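Local structure of shikimate 5-dehydrogenase (Thermus thermophilus, 2D5C) at residues 111-116 with 222-227; 174-179 with 203-208. The protein catalyses the reversible NADPH-linked reduction of 3-dehydroshikimate to shikimate, a step in the chorismate pathway to the aromatic amino acids. All coordinates share one frame; numbering follows the deposited sequence.

Contact 1. Residues 111-116 with 222-227; sequences GGIPLK and GLKVQT. With SO4 (sulfate ion), chain D.
The backbone of G111 and G112 and the side chain of I113 pack against the side chains of K224 and Q226, without cross-segment hydrogen bonds. The contact sits in the Rossmann-type NADP-binding domain, where the loop that leaves helix 100-110 packs against strand 224-226, an edge strand of the parallel sheet. G112 ends that helix in a Schellman motif. The methyl CD1 of I113 lies 4.0 Å from K224 CD, and the two chains meet at a slant. I113 also packs on L108 of the helix and on A201 of strand 201-204, and so lies between helix and sheet. The K224 chain runs straight to CE, then bends at chi4 (60°). Its CE rests 3.3 Å from G112 O. In Q226, CG anti to the backbone N (chi1 -177°) and an extended chain carry NE2 to 3.4 Å from G111 CA, where it hydrogen-bonds to A107 O. T227 holds a sulfate, probably from the crystallisation liquor, through N and OG1; R258 also binds it. A valine at T227 would probably leave sulfate O1 without its hydroxyl donor and take away the weak cap on L229 N. The bond from T227 N to sulfate O4 is 2.8 Å long and nearly straight (167°).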
loop_
_atom_site.group_PDB
_atom_site.type_symbol
_atom_site.label_atom_id
_atom_site.label_comp_id
_atom_site.label_asym_id
_atom_site.label_seq_id
_atom_site.Cartn_x
_atom_site.Cartn_y
_atom_site.Cartn_z
ATOM N N GLY A 111 10.807 17.739 20.108
ATOM C CA GLY A 111 11.073 17.987 21.515
ATOM C C GLY A 111 12.320 18.796 21.802
ATOM O O GLY A 111 12.675 18.997 22.964
ATOM N N GLY A 112 12.986 19.265 20.752
ATOM C CA GLY A 112 14.197 20.041 20.936
ATOM C C GLY A 112 15.325 19.214 21.514
ATOM O O GLY A 112 16.250 19.747 22.128
ATOM N N ILE A 113 15.253 17.901 21.330
ATOM C CA ILE A 113 16.297 17.023 21.835
ATOM C C ILE A 113 17.418 17.048 20.804
ATOM O O ILE A 113 17.231 16.619 19.669
ATOM C CB ILE A 113 15.781 15.583 21.998
ATOM C CG1 ILE A 113 14.494 15.578 22.829
ATOM C CG2 ILE A 113 16.851 14.717 22.660
ATOM C CD1 ILE A 113 14.677 16.000 24.272
ATOM N N PRO A 114 18.598 17.553 21.185
ATOM C CA PRO A 114 19.728 17.622 20.257
ATOM C C PRO A 114 20.229 16.256 19.797
ATOM O O PRO A 114 20.339 15.322 20.590
ATOM C CB PRO A 114 20.776 18.390 21.056
ATOM C CG PRO A 114 20.509 17.963 22.443
ATOM C CD PRO A 114 19.000 18.005 22.528
ATOM N N LEU A 115 20.526 16.145 18.507
ATOM C CA LEU A 115 21.023 14.891 17.972
ATOM C C LEU A 115 22.498 14.780 18.295
ATOM O O LEU A 115 23.353 14.897 17.420
ATOM C CB LEU A 115 20.791 14.820 16.463
ATOM C CG LEU A 115 19.342 14.527 16.069
ATOM C CD1 LEU A 115 19.179 14.643 14.557
ATOM C CD2 LEU A 115 18.959 13.131 16.550
ATOM N N LYS A 116 22.787 14.561 19.572
ATOM C CA LYS A 116 24.154 14.434 20.036
ATOM C C LYS A 116 24.348 13.126 20.783
ATOM O O LYS A 116 23.547 12.766 21.647
ATOM C CB LYS A 116 24.514 15.611 20.947
ATOM C CG LYS A 116 24.352 16.967 20.278
ATOM C CD LYS A 116 25.224 18.026 20.929
ATOM C CE LYS A 116 25.248 19.298 20.092
ATOM N NZ LYS A 116 26.380 20.193 20.474
ATOM N N GLY A 222 19.000 16.560 36.145
ATOM C CA GLY A 222 19.482 17.663 35.342
ATOM C C GLY A 222 19.589 17.307 33.874
ATOM O O GLY A 222 20.463 17.826 33.177
ATOM N N LEU A 223 18.721 16.408 33.406
ATOM C CA LEU A 223 18.707 16.011 32.003
ATOM C C LEU A 223 17.448 16.544 31.343
ATOM O O LEU A 223 16.407 16.687 31.989
ATOM C CB LEU A 223 18.719 14.474 31.850
ATOM C CG LEU A 223 19.840 13.685 32.527
ATOM C CD1 LEU A 223 19.700 12.221 32.114
ATOM C CD2 LEU A 223 21.200 14.217 32.135
ATOM N N LYS A 224 17.536 16.839 30.049
ATOM C CA LYS A 224 16.378 17.308 29.302
ATOM C C LYS A 224 15.577 16.027 29.036
ATOM O O LYS A 224 16.172 14.990 28.748
ATOM C CB LYS A 224 16.828 17.941 27.979
ATOM C CG LYS A 224 15.721 18.670 27.239
ATOM C CD LYS A 224 16.231 19.261 25.928
ATOM C CE LYS A 224 15.133 20.018 25.194
ATOM N NZ LYS A 224 14.602 21.147 26.005
ATOM N N VAL A 225 14.253 16.079 29.128
ATOM C CA VAL A 225 13.473 14.856 28.927
ATOM C C VAL A 225 12.301 14.949 27.967
ATOM O O VAL A 225 11.786 16.028 27.683
ATOM C CB VAL A 225 12.892 14.312 30.277
ATOM C CG1 VAL A 225 14.011 13.994 31.252
ATOM C CG2 VAL A 225 11.910 15.318 30.873
ATOM N N GLN A 226 11.887 13.789 27.464
ATOM C CA GLN A 226 10.735 13.700 26.578
ATOM C C GLN A 226 9.975 12.423 26.904
ATOM O O GLN A 226 10.576 11.365 27.065
ATOM C CB GLN A 226 11.153 13.676 25.107
ATOM C CG GLN A 226 9.948 13.667 24.171
ATOM C CD GLN A 226 10.335 13.708 22.710
ATOM O OE1 GLN A 226 10.964 12.780 22.195
ATOM N NE2 GLN A 226 9.968 14.791 22.031
ATOM N N THR A 227 8.654 12.526 27.013
ATOM C CA THR A 227 7.824 11.366 27.315
ATOM C C THR A 227 7.673 10.536 26.046
ATOM O O THR A 227 8.203 10.901 25.000
ATOM C CB THR A 227 6.413 11.764 27.779
ATOM O OG1 THR A 227 5.719 12.373 26.687
ATOM C CG2 THR A 227 6.484 12.745 28.962
HETATM S S SO4 D . 6.584 15.985 26.523
HETATM O O1 SO4 D . 5.248 15.099 26.254
HETATM O O2 SO4 D . 6.600 16.970 25.463
HETATM O O3 SO4 D . 6.535 16.521 27.718
HETATM O O4 SO4 D . 7.652 15.040 26.308
#

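Contact 2. Residues 174-179 with 203-208; sequences LLVNAT and VDLVYR
The N177 amide and the D204 carboxylate run alongside each other, on neighbouring parallel strands 174-177 and 201-204 of the Rossmann-type NADP-binding domain. N177 ND2 donates to D204 OD1 at 2.8 Å. CG is anti to the backbone N in both N177 (chi1 174°) and D204 (-161°), which helps keep the two groups together. The amide and carboxylate planes are turned 70° apart, and ND2 meets the oxygen from above the carboxylate plane. V206 N reaches the same OD1 from the opposite face, at 2.9 Å, which forms an Asx turn. Two donors thus grip one oxygen of the buried D204, while OD2 bonds to T212 OG1. N177 OD1 takes T179 OG1 on a lone pair in the carbonyl plane, at 2.7 Å. It takes T179 N from above that plane, in a second Asx turn.

The backbone ladder sets this pairing. V203 N bonds to L175 O, N177 N to V203 O at 2.8 Å, and L205 N to N177 O. V176 and V203 share the other face of the sheet, with V176 CG2 4.3 Å from V203 CB. Where the strands end, L205 CD1 touches A178 CB at 4.0 Å. Helix 126-137 lies against V176 and L205, and F214 of helix 213-220 against N177 and D204. L205 belongs to the NADP(+) site and Y207 to the shikimate site.

With several donors around it, the D204 carboxylate is probably stabilised as an anion. The bonds at both ends of the N177 amide fix its flip and tie together the two turns.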
loop_
_atom_site.group_PDB
_atom_site.type_symbol
_atom_site.label_atom_id
_atom_site.label_comp_id
_atom_site.label_asym_id
_atom_site.label_seq_id
_atom_site.Cartn_x
_atom_site.Cartn_y
_atom_site.Cartn_z
ATOM N N LEU A 174 22.608 10.952 25.409
ATOM C CA LEU A 174 21.202 10.723 25.120
ATOM C C LEU A 174 20.917 9.311 25.617
ATOM O O LEU A 174 21.579 8.362 25.208
ATOM C CB LEU A 174 20.922 10.791 23.623
ATOM C CG LEU A 174 19.491 10.427 23.218
ATOM C CD1 LEU A 174 18.497 11.365 23.906
ATOM C CD2 LEU A 174 19.357 10.499 21.710
ATOM N N LEU A 175 19.942 9.178 26.500
ATOM C CA LEU A 175 19.597 7.875 27.047
ATOM C C LEU A 175 18.145 7.585 26.680
ATOM O O LEU A 175 17.264 8.402 26.939
ATOM C CB LEU A 175 19.775 7.922 28.574
ATOM C CG LEU A 175 19.551 6.676 29.414
ATOM C CD1 LEU A 175 20.463 5.541 28.958
ATOM C CD2 LEU A 175 19.823 7.051 30.870
ATOM N N VAL A 176 17.889 6.425 26.075
ATOM C CA VAL A 176 16.530 6.079 25.680
ATOM C C VAL A 176 16.082 4.775 26.321
ATOM O O VAL A 176 16.757 3.753 26.189
ATOM C CB VAL A 176 16.409 5.912 24.132
ATOM C CG1 VAL A 176 14.981 5.569 23.750
ATOM C CG2 VAL A 176 16.837 7.188 23.429
ATOM N N ASN A 177 14.971 4.804 27.044
ATOM C CA ASN A 177 14.495 3.550 27.617
ATOM C C ASN A 177 13.587 2.853 26.624
ATOM O O ASN A 177 12.494 3.335 26.336
ATOM C CB ASN A 177 13.713 3.753 28.914
ATOM C CG ASN A 177 13.105 2.452 29.410
ATOM O OD1 ASN A 177 13.762 1.406 29.381
ATOM N ND2 ASN A 177 11.857 2.509 29.872
ATOM N N ALA A 178 14.064 1.722 26.102
ATOM C CA ALA A 178 13.304 0.918 25.155
ATOM C C ALA A 178 13.032 -0.448 25.785
ATOM O O ALA A 178 12.813 -1.439 25.084
ATOM C CB ALA A 178 14.087 0.768 23.830
ATOM N N THR A 179 13.066 -0.505 27.115
ATOM C CA THR A 179 12.769 -1.753 27.813
ATOM C C THR A 179 11.342 -1.567 28.311
ATOM O O THR A 179 10.779 -0.479 28.200
ATOM C CB THR A 179 13.654 -1.983 29.067
ATOM O OG1 THR A 179 13.235 -1.100 30.120
ATOM C CG2 THR A 179 15.123 -1.750 28.757
ATOM N N VAL A 203 14.839 9.903 26.997
ATOM C CA VAL A 203 13.542 9.681 26.371
ATOM C C VAL A 203 13.033 8.321 26.814
ATOM O O VAL A 203 13.809 7.366 26.880
ATOM C CB VAL A 203 13.661 9.688 24.829
ATOM C CG1 VAL A 203 12.290 9.483 24.201
ATOM C CG2 VAL A 203 14.286 11.017 24.365
ATOM N N ASP A 204 11.751 8.241 27.161
ATOM C CA ASP A 204 11.174 6.966 27.599
ATOM C C ASP A 204 10.042 6.590 26.648
ATOM O O ASP A 204 9.158 7.402 26.384
ATOM C CB ASP A 204 10.633 7.080 29.044
ATOM C CG ASP A 204 10.440 5.716 29.720
ATOM O OD1 ASP A 204 10.326 4.705 28.997
ATOM O OD2 ASP A 204 10.382 5.644 30.977
ATOM N N LEU A 205 10.086 5.370 26.111
ATOM C CA LEU A 205 9.042 4.900 25.212
ATOM C C LEU A 205 7.812 4.466 26.017
ATOM O O LEU A 205 6.705 4.427 25.481
ATOM C CB LEU A 205 9.540 3.719 24.360
ATOM C CG LEU A 205 10.811 3.936 23.535
ATOM C CD1 LEU A 205 10.938 2.842 22.472
ATOM C CD2 LEU A 205 10.762 5.291 22.884
ATOM N N VAL A 206 8.022 4.121 27.288
ATOM C CA VAL A 206 6.922 3.726 28.168
ATOM C C VAL A 206 6.157 5.003 28.496
ATOM O O VAL A 206 6.764 6.006 28.910
ATOM C CB VAL A 206 7.430 3.118 29.503
ATOM C CG1 VAL A 206 6.261 2.969 30.501
ATOM C CG2 VAL A 206 8.078 1.763 29.250
ATOM N N TYR A 207 4.840 4.980 28.297
ATOM C CA TYR A 207 4.015 6.148 28.597
ATOM C C TYR A 207 2.863 5.830 29.561
ATOM O O TYR A 207 1.909 6.595 29.678
ATOM C CB TYR A 207 3.494 6.796 27.306
ATOM C CG TYR A 207 2.737 5.864 26.391
ATOM C CD1 TYR A 207 1.436 5.467 26.690
ATOM C CD2 TYR A 207 3.335 5.357 25.238
ATOM C CE1 TYR A 207 0.746 4.582 25.863
ATOM C CE2 TYR A 207 2.658 4.476 24.408
ATOM C CZ TYR A 207 1.368 4.092 24.723
ATOM O OH TYR A 207 0.704 3.216 23.900
ATOM N N ARG A 208 2.972 4.694 30.245
ATOM C CA ARG A 208 2.002 4.280 31.263
ATOM C C ARG A 208 2.785 3.773 32.463
ATOM O O ARG A 208 3.260 2.636 32.471
ATOM C CB ARG A 208 1.091 3.155 30.753
ATOM C CG ARG A 208 -0.079 3.617 29.900
ATOM C CD ARG A 208 -1.061 2.467 29.671
ATOM N NE ARG A 208 -2.267 2.891 28.963
ATOM C CZ ARG A 208 -3.192 3.703 29.470
ATOM N NH1 ARG A 208 -3.056 4.183 30.700
ATOM N NH2 ARG A 208 -4.252 4.039 28.745
#

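How the contacts relate
Contacts 1 and 2 lie in the same NADP-binding domain, with centres about 12 Å apart. They share its parallel sheet, where strand 201-204 runs between strands 174-177 and 224-226. The centre of contact 2 is about 9 Å from the centre of the chain, that of contact 1 about 17 Å. Along the chain, 111-116 comes first, then 174-179, 203-208 and 222-227, so contact 2 falls between the segments of contact 1. The two contacts touch: I113 CG2 is 3.9 Å from L174 CD1, and Q226 O is 3.8 Å from V203 CG1. Together they join the exit of helix 100-110 to strands that lead towards NADP(+)-site residues L205 and G228.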